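Local coordinates for protein monalysin (Pseudomonas entomophila, PDB 4MKO) that punches pores in host cell membranes as a secreted beta-barrel toxin, damaging the Drosophila gut and lysing cells, at residues T152-Q157 with V174-L179; T50-V55 with L145-N150; N70-L75 with T129-G134; V139-V144 with V188-S193. All blocks are in the same frame, centred on the assembly; numbering follows the deposited sequence.

Contact 1. Residues T152-Q157 with V174-L179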
loop_
_atom_site.group_PDB
_atom_site.type_symbol
_atom_site.label_atom_id
_atom_site.label_comp_id
_atom_site.label_asym_id
_atom_site.label_seq_id
_atom_site.Cartn_x
_atom_site.Cartn_y
_atom_site.Cartn_z
ATOM N N THR A 152 -4.181 15.098 -11.133
ATOM C CA THR A 152 -4.004 16.055 -12.237
ATOM C C THR A 152 -4.300 17.496 -11.770
ATOM O O THR A 152 -5.203 17.730 -10.957
ATOM C CB THR A 152 -4.763 15.621 -13.512
ATOM O OG1 THR A 152 -6.166 15.831 -13.357
ATOM C CG2 THR A 152 -4.470 14.167 -13.916
ATOM N N SER A 153 -3.445 18.439 -12.210
ATOM C CA SER A 153 -3.518 19.877 -11.869
ATOM C C SER A 153 -3.228 20.214 -10.388
ATOM O O SER A 153 -3.143 21.394 -10.066
ATOM C CB SER A 153 -4.858 20.497 -12.285
ATOM O OG SER A 153 -5.150 20.222 -13.641
ATOM N N ALA A 154 -3.013 19.212 -9.498
ATOM C CA ALA A 154 -2.832 19.466 -8.061
ATOM C C ALA A 154 -1.457 19.981 -7.635
ATOM O O ALA A 154 -1.283 20.374 -6.487
ATOM C CB ALA A 154 -3.174 18.197 -7.277
ATOM N N GLY A 155 -0.490 19.918 -8.534
ATOM C CA GLY A 155 0.913 20.224 -8.251
ATOM C C GLY A 155 1.302 21.655 -7.935
ATOM O O GLY A 155 2.322 21.871 -7.285
ATOM N N ARG A 156 0.528 22.643 -8.408
ATOM C CA ARG A 156 0.845 24.054 -8.117
ATOM C C ARG A 156 0.517 24.391 -6.669
ATOM O O ARG A 156 1.304 25.058 -6.009
ATOM C CB ARG A 156 0.083 25.014 -9.048
ATOM C CG ARG A 156 0.672 25.127 -10.429
ATOM C CD ARG A 156 0.306 26.456 -11.067
ATOM N NE ARG A 156 1.039 26.669 -12.315
ATOM C CZ ARG A 156 0.597 26.314 -13.516
ATOM N NH1 ARG A 156 -0.589 25.727 -13.649
ATOM N NH2 ARG A 156 1.334 26.545 -14.597
ATOM N N GLN A 157 -0.622 23.881 -6.169
ATOM C CA GLN A 157 -1.124 24.143 -4.822
ATOM C C GLN A 157 -0.720 23.138 -3.772
ATOM O O GLN A 157 -0.730 23.474 -2.591
ATOM C CB GLN A 157 -2.653 24.269 -4.851
ATOM C CG GLN A 157 -3.128 25.467 -5.674
ATOM C CD GLN A 157 -4.628 25.539 -5.742
ATOM O OE1 GLN A 157 -5.316 25.703 -4.728
ATOM N NE2 GLN A 157 -5.164 25.434 -6.947
ATOM N N VAL A 174 0.089 21.489 -13.920
ATOM C CA VAL A 174 1.107 20.822 -13.072
ATOM C C VAL A 174 0.435 19.645 -12.322
ATOM O O VAL A 174 -0.441 19.855 -11.477
ATOM C CB VAL A 174 1.829 21.788 -12.093
ATOM C CG1 VAL A 174 2.916 21.058 -11.300
ATOM C CG2 VAL A 174 2.443 22.973 -12.837
ATOM N N ASP A 175 0.856 18.427 -12.644
ATOM C CA ASP A 175 0.327 17.194 -12.037
ATOM C C ASP A 175 1.090 16.830 -10.776
ATOM O O ASP A 175 2.264 17.193 -10.650
ATOM C CB ASP A 175 0.373 16.050 -13.060
ATOM C CG ASP A 175 -0.652 16.175 -14.176
ATOM O OD1 ASP A 175 -1.445 17.139 -14.152
ATOM O OD2 ASP A 175 -0.662 15.309 -15.067
ATOM N N LEU A 176 0.431 16.127 -9.834
ATOM C CA LEU A 176 1.057 15.733 -8.575
ATOM C C LEU A 176 1.090 14.206 -8.455
ATOM O O LEU A 176 0.041 13.558 -8.447
ATOM C CB LEU A 176 0.318 16.364 -7.377
ATOM C CG LEU A 176 0.910 16.091 -5.990
ATOM C CD1 LEU A 176 2.304 16.722 -5.823
ATOM C CD2 LEU A 176 -0.011 16.610 -4.879
ATOM N N TYR A 177 2.299 13.644 -8.353
ATOM C CA TYR A 177 2.502 12.208 -8.243
ATOM C C TYR A 177 2.899 11.893 -6.826
ATOM O O TYR A 177 3.803 12.525 -6.288
ATOM C CB TYR A 177 3.621 11.728 -9.187
ATOM C CG TYR A 177 3.226 11.717 -10.644
ATOM C CD1 TYR A 177 3.183 12.896 -11.384
ATOM C CD2 TYR A 177 2.906 10.525 -11.290
ATOM C CE1 TYR A 177 2.799 12.893 -12.727
ATOM C CE2 TYR A 177 2.548 10.505 -12.639
ATOM C CZ TYR A 177 2.494 11.694 -13.351
ATOM O OH TYR A 177 2.173 11.676 -14.679
ATOM N N TYR A 178 2.226 10.923 -6.215
ATOM C CA TYR A 178 2.534 10.525 -4.846
ATOM C C TYR A 178 2.052 9.084 -4.623
ATOM O O TYR A 178 1.326 8.538 -5.468
ATOM C CB TYR A 178 1.873 11.505 -3.823
ATOM C CG TYR A 178 0.363 11.386 -3.815
ATOM C CD1 TYR A 178 -0.413 12.025 -4.783
ATOM C CD2 TYR A 178 -0.286 10.557 -2.897
ATOM C CE1 TYR A 178 -1.801 11.890 -4.803
ATOM C CE2 TYR A 178 -1.671 10.388 -2.930
ATOM C CZ TYR A 178 -2.426 11.073 -3.873
ATOM O OH TYR A 178 -3.786 10.867 -3.945
ATOM N N LEU A 179 2.442 8.479 -3.488
ATOM C CA LEU A 179 1.950 7.150 -3.137
ATOM C C LEU A 179 1.072 7.238 -1.900
ATOM O O LEU A 179 1.310 8.073 -1.035
ATOM C CB LEU A 179 3.098 6.162 -2.821
ATOM C CG LEU A 179 4.242 6.013 -3.833
ATOM C CD1 LEU A 179 5.242 4.942 -3.340
ATOM C CD2 LEU A 179 3.722 5.627 -5.222
HETATM O O HOH W 1 -1.942 22.798 -12.511
#
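The guanidinium of Arg-156 lies with one face against Val-174, whose CG2 methyl sits 3.9 Å from Arg-156 CZ, over the centre of the plane. The two side chains cross at about a right angle. The arginine chain is extended from CG to NE, and Arg-156 CG touches the same Val-174 CG2 at 3.7 Å, so one methyl packs against both stem and flat end; Ser-172 O takes a bond from the guanidinium. The second flat group is the carboxylate of Asp-175. Its OD1 accepts from Ser-153 N at 3.1 Å, met on the anti side and 32° out of the carboxylate plane. With CG beside the backbone N (chi1 -72°), Asp-175 brings this oxygen back to the loop although its CB heads away, and Thr-152 CA comes within 3.4 Å of Asp-175 OD1. Arg-173 forms a salt bridge to OD1, while Asn-150 bonds OD2. Two residues on from Ser-153, Gly-155 N donates to Val-174 O at 2.9 Å from above the carbonyl plane. Lacking a side chain, Gly-155 lets its CA meet Val-174 CG1 at 3.7 Å, and Ala-154 CB rests on Leu-176 CB at 3.9 Å. A water accepts from Val-174 N at 2.8 Å and donates to Ser-153 O. These bonds join the loop after strand 136-151 to strand 173-191, past the point where the two strands pair. Because the Asp-175 carboxylate receives a guanidinium, an amide side chain and a backbone N-H together, it is probably ionised and held in one orientation.

Contact 2. Residues T50-V55 with L145-N150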
loop_
_atom_site.group_PDB
_atom_site.type_symbol
_atom_site.label_atom_id
_atom_site.label_comp_id
_atom_site.label_asym_id
_atom_site.label_seq_id
_atom_site.Cartn_x
_atom_site.Cartn_y
_atom_site.Cartn_z
ATOM N N THR A 50 -7.952 12.287 -10.417
ATOM C CA THR A 50 -6.746 11.507 -10.128
ATOM C C THR A 50 -6.700 10.134 -10.750
ATOM O O THR A 50 -7.671 9.386 -10.647
ATOM C CB THR A 50 -6.590 11.413 -8.602
ATOM O OG1 THR A 50 -6.677 12.710 -8.008
ATOM C CG2 THR A 50 -5.309 10.697 -8.162
ATOM N N TYR A 51 -5.543 9.770 -11.336
ATOM C CA TYR A 51 -5.321 8.418 -11.839
ATOM C C TYR A 51 -4.719 7.647 -10.665
ATOM O O TYR A 51 -3.802 8.159 -10.011
ATOM C CB TYR A 51 -4.331 8.395 -13.019
ATOM C CG TYR A 51 -4.851 9.028 -14.294
ATOM C CD1 TYR A 51 -4.669 10.387 -14.548
ATOM C CD2 TYR A 51 -5.504 8.261 -15.261
ATOM C CE1 TYR A 51 -5.136 10.973 -15.728
ATOM C CE2 TYR A 51 -5.994 8.839 -16.434
ATOM C CZ TYR A 51 -5.797 10.194 -16.667
ATOM O OH TYR A 51 -6.267 10.749 -17.830
ATOM N N THR A 52 -5.227 6.438 -10.387
ATOM C CA THR A 52 -4.697 5.614 -9.296
ATOM C C THR A 52 -4.449 4.213 -9.787
ATOM O O THR A 52 -5.275 3.677 -10.511
ATOM C CB THR A 52 -5.712 5.580 -8.118
ATOM O OG1 THR A 52 -5.823 6.882 -7.568
ATOM C CG2 THR A 52 -5.317 4.590 -7.004
ATOM N N ARG A 53 -3.343 3.583 -9.354
ATOM C CA ARG A 53 -3.128 2.168 -9.650
ATOM C C ARG A 53 -2.387 1.536 -8.481
ATOM O O ARG A 53 -1.586 2.225 -7.843
ATOM C CB ARG A 53 -2.373 1.937 -10.986
ATOM C CG ARG A 53 -0.959 2.534 -11.034
ATOM C CD ARG A 53 -0.083 1.772 -12.037
ATOM N NE ARG A 53 0.201 0.416 -11.548
ATOM C CZ ARG A 53 0.742 -0.568 -12.266
ATOM N NH1 ARG A 53 1.078 -0.368 -13.542
ATOM N NH2 ARG A 53 0.948 -1.755 -11.721
ATOM N N PRO A 54 -2.607 0.231 -8.199
ATOM C CA PRO A 54 -1.787 -0.422 -7.156
ATOM C C PRO A 54 -0.380 -0.572 -7.705
ATOM O O PRO A 54 -0.223 -0.789 -8.912
ATOM C CB PRO A 54 -2.435 -1.826 -6.985
ATOM C CG PRO A 54 -3.670 -1.836 -7.858
ATOM C CD PRO A 54 -3.490 -0.740 -8.887
ATOM N N VAL A 55 0.647 -0.486 -6.843
ATOM C CA VAL A 55 2.025 -0.647 -7.335
ATOM C C VAL A 55 2.871 -1.599 -6.496
ATOM O O VAL A 55 3.881 -2.109 -6.992
ATOM C CB VAL A 55 2.769 0.709 -7.526
ATOM C CG1 VAL A 55 2.201 1.493 -8.721
ATOM C CG2 VAL A 55 2.772 1.561 -6.237
ATOM N N LEU A 145 -1.124 -2.457 1.225
ATOM C CA LEU A 145 -1.353 -2.262 -0.200
ATOM C C LEU A 145 -0.955 -0.841 -0.533
ATOM O O LEU A 145 -1.455 0.103 0.080
ATOM C CB LEU A 145 -2.822 -2.539 -0.604
ATOM C CG LEU A 145 -3.343 -3.939 -0.246
ATOM C CD1 LEU A 145 -4.872 -4.030 -0.414
ATOM C CD2 LEU A 145 -2.607 -5.045 -1.053
ATOM N N VAL A 146 -0.027 -0.694 -1.485
ATOM C CA VAL A 146 0.518 0.604 -1.904
ATOM C C VAL A 146 0.032 0.993 -3.290
ATOM O O VAL A 146 0.116 0.193 -4.231
ATOM C CB VAL A 146 2.072 0.625 -1.829
ATOM C CG1 VAL A 146 2.620 2.019 -2.159
ATOM C CG2 VAL A 146 2.562 0.170 -0.445
ATOM N N TYR A 147 -0.412 2.256 -3.418
ATOM C CA TYR A 147 -0.952 2.806 -4.665
ATOM C C TYR A 147 -0.166 4.020 -5.125
ATOM O O TYR A 147 0.323 4.792 -4.290
ATOM C CB TYR A 147 -2.445 3.209 -4.455
ATOM C CG TYR A 147 -3.279 2.038 -3.999
ATOM C CD1 TYR A 147 -3.317 1.668 -2.655
ATOM C CD2 TYR A 147 -3.909 1.206 -4.921
ATOM C CE1 TYR A 147 -4.003 0.533 -2.238
ATOM C CE2 TYR A 147 -4.619 0.076 -4.512
ATOM C CZ TYR A 147 -4.641 -0.267 -3.168
ATOM O OH TYR A 147 -5.333 -1.371 -2.739
ATOM N N ALA A 148 -0.039 4.174 -6.449
ATOM C CA ALA A 148 0.577 5.360 -7.046
ATOM C C ALA A 148 -0.571 6.199 -7.603
ATOM O O ALA A 148 -1.573 5.655 -8.099
ATOM C CB ALA A 148 1.541 4.978 -8.169
ATOM N N HIS A 149 -0.425 7.519 -7.511
ATOM C CA HIS A 149 -1.469 8.417 -7.936
ATOM C C HIS A 149 -0.898 9.570 -8.741
ATOM O O HIS A 149 0.198 10.049 -8.442
ATOM C CB HIS A 149 -2.124 9.045 -6.684
ATOM C CG HIS A 149 -2.634 8.080 -5.659
ATOM N ND1 HIS A 149 -3.919 7.579 -5.721
ATOM C CD2 HIS A 149 -2.004 7.536 -4.596
ATOM C CE1 HIS A 149 -4.042 6.776 -4.674
ATOM N NE2 HIS A 149 -2.917 6.715 -3.975
ATOM N N ASN A 150 -1.670 10.045 -9.715
ATOM C CA ASN A 150 -1.397 11.277 -10.437
ATOM C C ASN A 150 -2.649 12.128 -10.245
ATOM O O ASN A 150 -3.656 11.881 -10.914
ATOM C CB ASN A 150 -1.098 11.098 -11.938
ATOM C CG ASN A 150 -1.082 12.458 -12.651
ATOM O OD1 ASN A 150 -1.225 13.517 -12.017
ATOM N ND2 ASN A 150 -0.929 12.481 -13.961
#
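Strands 46-67 and 136-151 pair antiparallel in the long, twisted sheet of this aerolysin-like fold, and here Tyr-51 faces Asn-150 and Arg-53 faces Ala-148 as hydrogen-bonded pairs. Both bonds of each pair form, and Val-55 N continues the ladder to Val-146 O at 2.8 Å. Between the Tyr-51/Asn-150 and Arg-53/Ala-148 pairs, the non-hydrogen-bonded pair Thr-52 and His-149 lies side by side. Thr-52 OG1 meets His-149 ND1 at 2.7 Å, at the ring edge and near its plane; turning OG1 beside the backbone N (chi1 -66°) also leaves Thr-52 CG2 3.4 Å from His-149 CE1. The other ring nitrogen, NE2, bonds Ser-180 OG, and the ring stacks on Tyr-178. At the next non-hydrogen-bonded pair, two rungs on, the side chains of Pro-54 and Tyr-147 diverge from each other yet still touch, Pro-54 CA lying 3.5 Å from Tyr-147 CD2; the tyrosine hydroxyl is bonded to Asn-105. Toward the face of Arg-53 and Ala-148, Val-55 CG1 packs on Ala-148 CB at 3.6 Å. Arg-53 curls onto the next residue's carbonyl, gripping Pro-54 O side-on from NE at 2.9 Å and NH2 at 3.2 Å with the oxygen in the guanidinium plane, while NH1 reaches Ser-223 O. Two bonds to one carbonyl should fix the rotation of the buried guanidinium, just as hydroxyl partners at both nitrogens and a stacked ring fix that of the imidazole.

Contact 3. Residues N70-L75 with T129-G134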
loop_
_atom_site.group_PDB
_atom_site.type_symbol
_atom_site.label_atom_id
_atom_site.label_comp_id
_atom_site.label_asym_id
_atom_site.label_seq_id
_atom_site.Cartn_x
_atom_site.Cartn_y
_atom_site.Cartn_z
ATOM N N ASN A 70 5.955 -25.486 26.531
ATOM C CA ASN A 70 4.754 -25.978 27.228
ATOM C C ASN A 70 3.719 -24.887 27.519
ATOM O O ASN A 70 2.834 -25.099 28.349
ATOM C CB ASN A 70 5.150 -26.742 28.514
ATOM C CG ASN A 70 6.100 -27.881 28.260
ATOM O OD1 ASN A 70 5.988 -28.594 27.263
ATOM N ND2 ASN A 70 7.052 -28.080 29.157
ATOM N N VAL A 71 3.812 -23.725 26.836
ATOM C CA VAL A 71 2.846 -22.651 27.004
ATOM C C VAL A 71 2.030 -22.465 25.725
ATOM O O VAL A 71 2.601 -22.327 24.643
ATOM C CB VAL A 71 3.494 -21.315 27.498
ATOM C CG1 VAL A 71 2.491 -20.161 27.493
ATOM C CG2 VAL A 71 4.107 -21.485 28.891
ATOM N N THR A 72 0.698 -22.517 25.853
ATOM C CA THR A 72 -0.248 -22.233 24.781
ATOM C C THR A 72 -1.031 -20.999 25.243
ATOM O O THR A 72 -1.538 -20.991 26.368
ATOM C CB THR A 72 -1.160 -23.445 24.502
ATOM O OG1 THR A 72 -0.346 -24.526 24.051
ATOM C CG2 THR A 72 -2.208 -23.147 23.433
ATOM N N THR A 73 -1.119 -19.952 24.399
ATOM C CA THR A 73 -1.864 -18.745 24.774
ATOM C C THR A 73 -2.588 -18.133 23.583
ATOM O O THR A 73 -2.127 -18.269 22.450
ATOM C CB THR A 73 -0.937 -17.705 25.465
ATOM O OG1 THR A 73 -1.726 -16.668 26.044
ATOM C CG2 THR A 73 0.111 -17.076 24.520
ATOM N N THR A 74 -3.701 -17.437 23.848
ATOM C CA THR A 74 -4.417 -16.696 22.815
ATOM C C THR A 74 -3.845 -15.280 22.828
ATOM O O THR A 74 -4.158 -14.481 23.709
ATOM C CB THR A 74 -5.940 -16.778 23.026
ATOM O OG1 THR A 74 -6.317 -18.148 22.935
ATOM C CG2 THR A 74 -6.725 -15.963 21.989
ATOM N N LEU A 75 -2.960 -14.994 21.878
ATOM C CA LEU A 75 -2.316 -13.699 21.768
ATOM C C LEU A 75 -3.230 -12.671 21.125
ATOM O O LEU A 75 -3.774 -12.937 20.065
ATOM C CB LEU A 75 -1.009 -13.841 20.952
ATOM C CG LEU A 75 -0.070 -12.640 20.999
ATOM C CD1 LEU A 75 0.680 -12.577 22.340
ATOM C CD2 LEU A 75 0.935 -12.714 19.893
ATOM N N THR A 129 -6.770 -11.943 17.205
ATOM C CA THR A 129 -6.190 -12.956 18.090
ATOM C C THR A 129 -5.747 -14.169 17.312
ATOM O O THR A 129 -6.362 -14.491 16.300
ATOM C CB THR A 129 -7.198 -13.389 19.202
ATOM O OG1 THR A 129 -8.307 -14.070 18.612
ATOM C CG2 THR A 129 -7.686 -12.222 20.082
ATOM N N THR A 130 -4.709 -14.864 17.816
ATOM C CA THR A 130 -4.206 -16.134 17.299
ATOM C C THR A 130 -3.760 -16.993 18.485
ATOM O O THR A 130 -2.972 -16.529 19.318
ATOM C CB THR A 130 -3.066 -15.947 16.265
ATOM O OG1 THR A 130 -3.546 -15.139 15.190
ATOM C CG2 THR A 130 -2.571 -17.277 15.686
ATOM N N GLU A 131 -4.247 -18.242 18.547
ATOM C CA GLU A 131 -3.807 -19.167 19.590
ATOM C C GLU A 131 -2.429 -19.631 19.147
ATOM O O GLU A 131 -2.264 -20.062 18.004
ATOM C CB GLU A 131 -4.776 -20.351 19.768
ATOM C CG GLU A 131 -4.420 -21.181 20.992
ATOM C CD GLU A 131 -5.327 -22.364 21.267
ATOM O OE1 GLU A 131 -6.032 -22.340 22.301
ATOM O OE2 GLU A 131 -5.311 -23.329 20.468
ATOM N N MET A 132 -1.423 -19.422 19.997
ATOM C CA MET A 132 -0.046 -19.760 19.667
ATOM C C MET A 132 0.571 -20.584 20.792
ATOM O O MET A 132 0.161 -20.459 21.952
ATOM C CB MET A 132 0.776 -18.476 19.461
ATOM C CG MET A 132 0.339 -17.639 18.265
ATOM S SD MET A 132 1.227 -16.072 18.246
ATOM C CE MET A 132 2.861 -16.631 17.780
ATOM N N LYS A 133 1.579 -21.385 20.447
ATOM C CA LYS A 133 2.283 -22.266 21.368
ATOM C C LYS A 133 3.789 -22.056 21.272
ATOM O O LYS A 133 4.334 -21.881 20.173
ATOM C CB LYS A 133 1.936 -23.730 21.035
ATOM C CG LYS A 133 2.386 -24.751 22.079
ATOM C CD LYS A 133 1.986 -26.168 21.686
ATOM C CE LYS A 133 2.436 -27.186 22.707
ATOM N NZ LYS A 133 1.857 -28.531 22.442
ATOM N N GLY A 134 4.456 -22.105 22.422
ATOM C CA GLY A 134 5.907 -22.018 22.456
ATOM C C GLY A 134 6.516 -23.398 22.257
ATOM O O GLY A 134 5.785 -24.379 22.068
HETATM O O HOH W 2 5.474 -26.384 23.907
HETATM O O HOH W 3 -5.440 -20.448 24.178
#
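The shortest direct bonds between these strands join Thr-73 and Met-132: Thr-73 N donates to Met-132 O and Met-132 N to Thr-73 O, each at 2.8 Å. Gly-134 N extends the ladder to Val-71 O at 2.9 Å, and Leu-75 pairs with Thr-130 through a bond in each direction. On the face of Thr-72, Thr-74, Glu-131 and Lys-133 the contact is polar and largely exposed. Thr-72 spreads its two branches: OG1 lies 3.4 Å from Lys-133 CG, while CG2 meets Glu-131 CG at 3.8 Å. The glutamate is extended, with CG anti to the backbone N (chi1 -171°), and its OE1 accepts from a water at 2.7 Å that is also bonded to Thr-74 OG1, closing a bridge over this face. Another water links Asn-70 N to Gly-134 O where the ladder ends. The reverse face, with Leu-75 and Met-132 among its residues, is more apolar. Met-132 SD, carried there by chi1 (-65°) and an anti chi2, meets Leu-75 CD2 at 3.8 Å as the two side chains cross obliquely. This pair faces the main sheet, with Leu-75 on Glu-63 and Ile-65 and Met-132 on Ile-67 and Phe-138. Thr-130 OG1 sits on the same side, bonded to Tyr-77 OH and Arg-187 NH2. A two-stranded antiparallel ribbon with charged residues on one face, Leu-75 and Met-132 on the other and threonines on both, lying within the region assigned to pore formation, is consistent with the segments that aerolysin-like toxins refold into an amphipathic transmembrane beta-barrel.

Contact 4. Residues V139-V144 with V188-S193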
loop_
_atom_site.group_PDB
_atom_site.type_symbol
_atom_site.label_atom_id
_atom_site.label_comp_id
_atom_site.label_asym_id
_atom_site.label_seq_id
_atom_site.Cartn_x
_atom_site.Cartn_y
_atom_site.Cartn_z
ATOM N N VAL A 139 7.424 -13.049 14.950
ATOM C CA VAL A 139 7.180 -11.674 14.507
ATOM C C VAL A 139 5.888 -11.689 13.722
ATOM O O VAL A 139 5.674 -12.577 12.898
ATOM C CB VAL A 139 8.347 -11.063 13.677
ATOM C CG1 VAL A 139 8.135 -9.562 13.488
ATOM C CG2 VAL A 139 9.712 -11.336 14.334
ATOM N N ILE A 140 5.031 -10.721 14.006
ATOM C CA ILE A 140 3.748 -10.544 13.350
ATOM C C ILE A 140 3.837 -9.339 12.438
ATOM O O ILE A 140 4.308 -8.280 12.860
ATOM C CB ILE A 140 2.625 -10.369 14.394
ATOM C CG1 ILE A 140 2.634 -11.562 15.385
ATOM C CG2 ILE A 140 1.260 -10.198 13.695
ATOM C CD1 ILE A 140 1.647 -11.428 16.558
ATOM N N TYR A 141 3.323 -9.488 11.208
ATOM C CA TYR A 141 3.278 -8.395 10.228
ATOM C C TYR A 141 1.880 -8.303 9.649
ATOM O O TYR A 141 1.158 -9.298 9.664
ATOM C CB TYR A 141 4.231 -8.673 9.051
ATOM C CG TYR A 141 5.645 -9.037 9.428
ATOM C CD1 TYR A 141 6.624 -8.057 9.574
ATOM C CD2 TYR A 141 6.021 -10.369 9.598
ATOM C CE1 TYR A 141 7.942 -8.394 9.899
ATOM C CE2 TYR A 141 7.332 -10.716 9.927
ATOM C CZ TYR A 141 8.296 -9.729 10.040
ATOM O OH TYR A 141 9.588 -10.093 10.353
ATOM N N GLN A 142 1.506 -7.136 9.103
ATOM C CA GLN A 142 0.222 -6.969 8.402
ATOM C C GLN A 142 0.520 -6.528 6.962
ATOM O O GLN A 142 1.414 -5.706 6.738
ATOM C CB GLN A 142 -0.684 -5.940 9.077
ATOM C CG GLN A 142 -2.094 -5.880 8.462
ATOM C CD GLN A 142 -3.093 -5.029 9.201
ATOM O OE1 GLN A 142 -2.781 -4.336 10.182
ATOM N NE2 GLN A 142 -4.329 -5.075 8.744
ATOM N N VAL A 143 -0.265 -7.047 6.012
ATOM C CA VAL A 143 -0.115 -6.693 4.590
ATOM C C VAL A 143 -0.563 -5.263 4.362
ATOM O O VAL A 143 -1.679 -4.869 4.745
ATOM C CB VAL A 143 -0.896 -7.675 3.664
ATOM C CG1 VAL A 143 -0.886 -7.193 2.214
ATOM C CG2 VAL A 143 -0.358 -9.109 3.779
ATOM N N VAL A 144 0.297 -4.503 3.678
ATOM C CA VAL A 144 0.031 -3.127 3.258
ATOM C C VAL A 144 -0.068 -3.102 1.735
ATOM O O VAL A 144 0.798 -3.651 1.038
ATOM C CB VAL A 144 1.117 -2.150 3.743
ATOM C CG1 VAL A 144 0.909 -0.756 3.149
ATOM C CG2 VAL A 144 1.151 -2.071 5.268
ATOM N N VAL A 188 0.750 -12.044 8.858
ATOM C CA VAL A 188 1.706 -13.137 8.771
ATOM C C VAL A 188 2.393 -13.259 10.117
ATOM O O VAL A 188 2.770 -12.246 10.694
ATOM C CB VAL A 188 2.746 -12.832 7.646
ATOM C CG1 VAL A 188 3.819 -13.921 7.543
ATOM C CG2 VAL A 188 2.057 -12.630 6.288
ATOM N N ILE A 189 2.616 -14.497 10.576
ATOM C CA ILE A 189 3.388 -14.779 11.795
ATOM C C ILE A 189 4.529 -15.691 11.379
ATOM O O ILE A 189 4.281 -16.737 10.787
ATOM C CB ILE A 189 2.544 -15.385 12.965
ATOM C CG1 ILE A 189 1.309 -14.511 13.312
ATOM C CG2 ILE A 189 3.443 -15.558 14.203
ATOM C CD1 ILE A 189 0.362 -15.152 14.341
ATOM N N VAL A 190 5.784 -15.283 11.643
ATOM C CA VAL A 190 6.952 -16.084 11.287
ATOM C C VAL A 190 7.903 -16.235 12.476
ATOM O O VAL A 190 8.079 -15.257 13.213
ATOM C CB VAL A 190 7.718 -15.582 10.029
ATOM C CG1 VAL A 190 6.900 -15.776 8.747
ATOM C CG2 VAL A 190 8.180 -14.138 10.180
ATOM N N PRO A 191 8.606 -17.390 12.623
ATOM C CA PRO A 191 9.630 -17.487 13.682
ATOM C C PRO A 191 10.726 -16.461 13.405
ATOM O O PRO A 191 10.963 -16.141 12.234
ATOM C CB PRO A 191 10.188 -18.918 13.521
ATOM C CG PRO A 191 9.154 -19.653 12.745
ATOM C CD PRO A 191 8.572 -18.623 11.813
ATOM N N SER A 192 11.383 -15.948 14.466
ATOM C CA SER A 192 12.456 -14.953 14.363
ATOM C C SER A 192 13.573 -15.406 13.412
ATOM O O SER A 192 14.230 -14.561 12.811
ATOM C CB SER A 192 13.025 -14.627 15.740
ATOM O OG SER A 192 13.549 -15.785 16.370
ATOM N N SER A 193 13.751 -16.737 13.249
ATOM C CA SER A 193 14.744 -17.355 12.358
ATOM C C SER A 193 14.363 -17.195 10.866
ATOM O O SER A 193 15.260 -17.162 10.023
ATOM C CB SER A 193 14.917 -18.834 12.693
ATOM O OG SER A 193 13.701 -19.548 12.540
#
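Ile-140 and Ile-189 lie side by side and point the same way from their sheet, meeting CG1 to CG1 at 3.8 Å. Both have CG1 beside the backbone N (chi1 -55° in Ile-140, -54° in Ile-189), a matched setting that lays the two branches alongside each other. On the reverse face Tyr-141 and Val-190 instead cross at about a right angle. The tyrosine ring offers its edge: Val-190 CG2 lies in the ring plane, 3.5 Å from Tyr-141 CE2. With Val-190 CG1 beside the backbone N (chi1 -69°), CG2 falls between N and the carbonyl carbon and reaches across to the tyrosine on the partner strand. Strands 136-151 and 173-191 pair antiparallel here, in the elongated sheet of the aerolysin-like fold, with the isoleucines forming a non-hydrogen-bonded pair between two hydrogen-bonded ones. Val-139 N donates to Val-190 O and Tyr-141 N to Val-188 O, both at 2.9 Å, and each is answered by a return bond. Ile-189 CA also approaches Val-139 O at 3.4 Å in a CA-H...O contact. Beyond the strand pair, Tyr-141 packs against Leu-59, Ala-195 and Pro-198, whereas Ile-140 touches Tyr-77 of strand 72-81.

Contacts 1, 2 and 4 are spread along one sheet, where strand 136-151 pairs with strand 46-67 in contact 2 and with strand 173-191 in contact 4; contact 1 also uses strand 173-191. Between centres, contact 1 lies about 13 Å from contact 2, where Tyr-178 O and His-149 N probably bond, and about 35 Å from contact 4. Contact 3, in a separate two-stranded sheet, is centred about 15 Å from contact 4 and packs Leu-75 on Ile-140. Along the chain contact 3 is nested inside contact 2 and contact 1 inside contact 4, while contacts 2 and 4 cross, their segments alternating. The presumed pore-forming ribbon thus rests on one end of the main sheet.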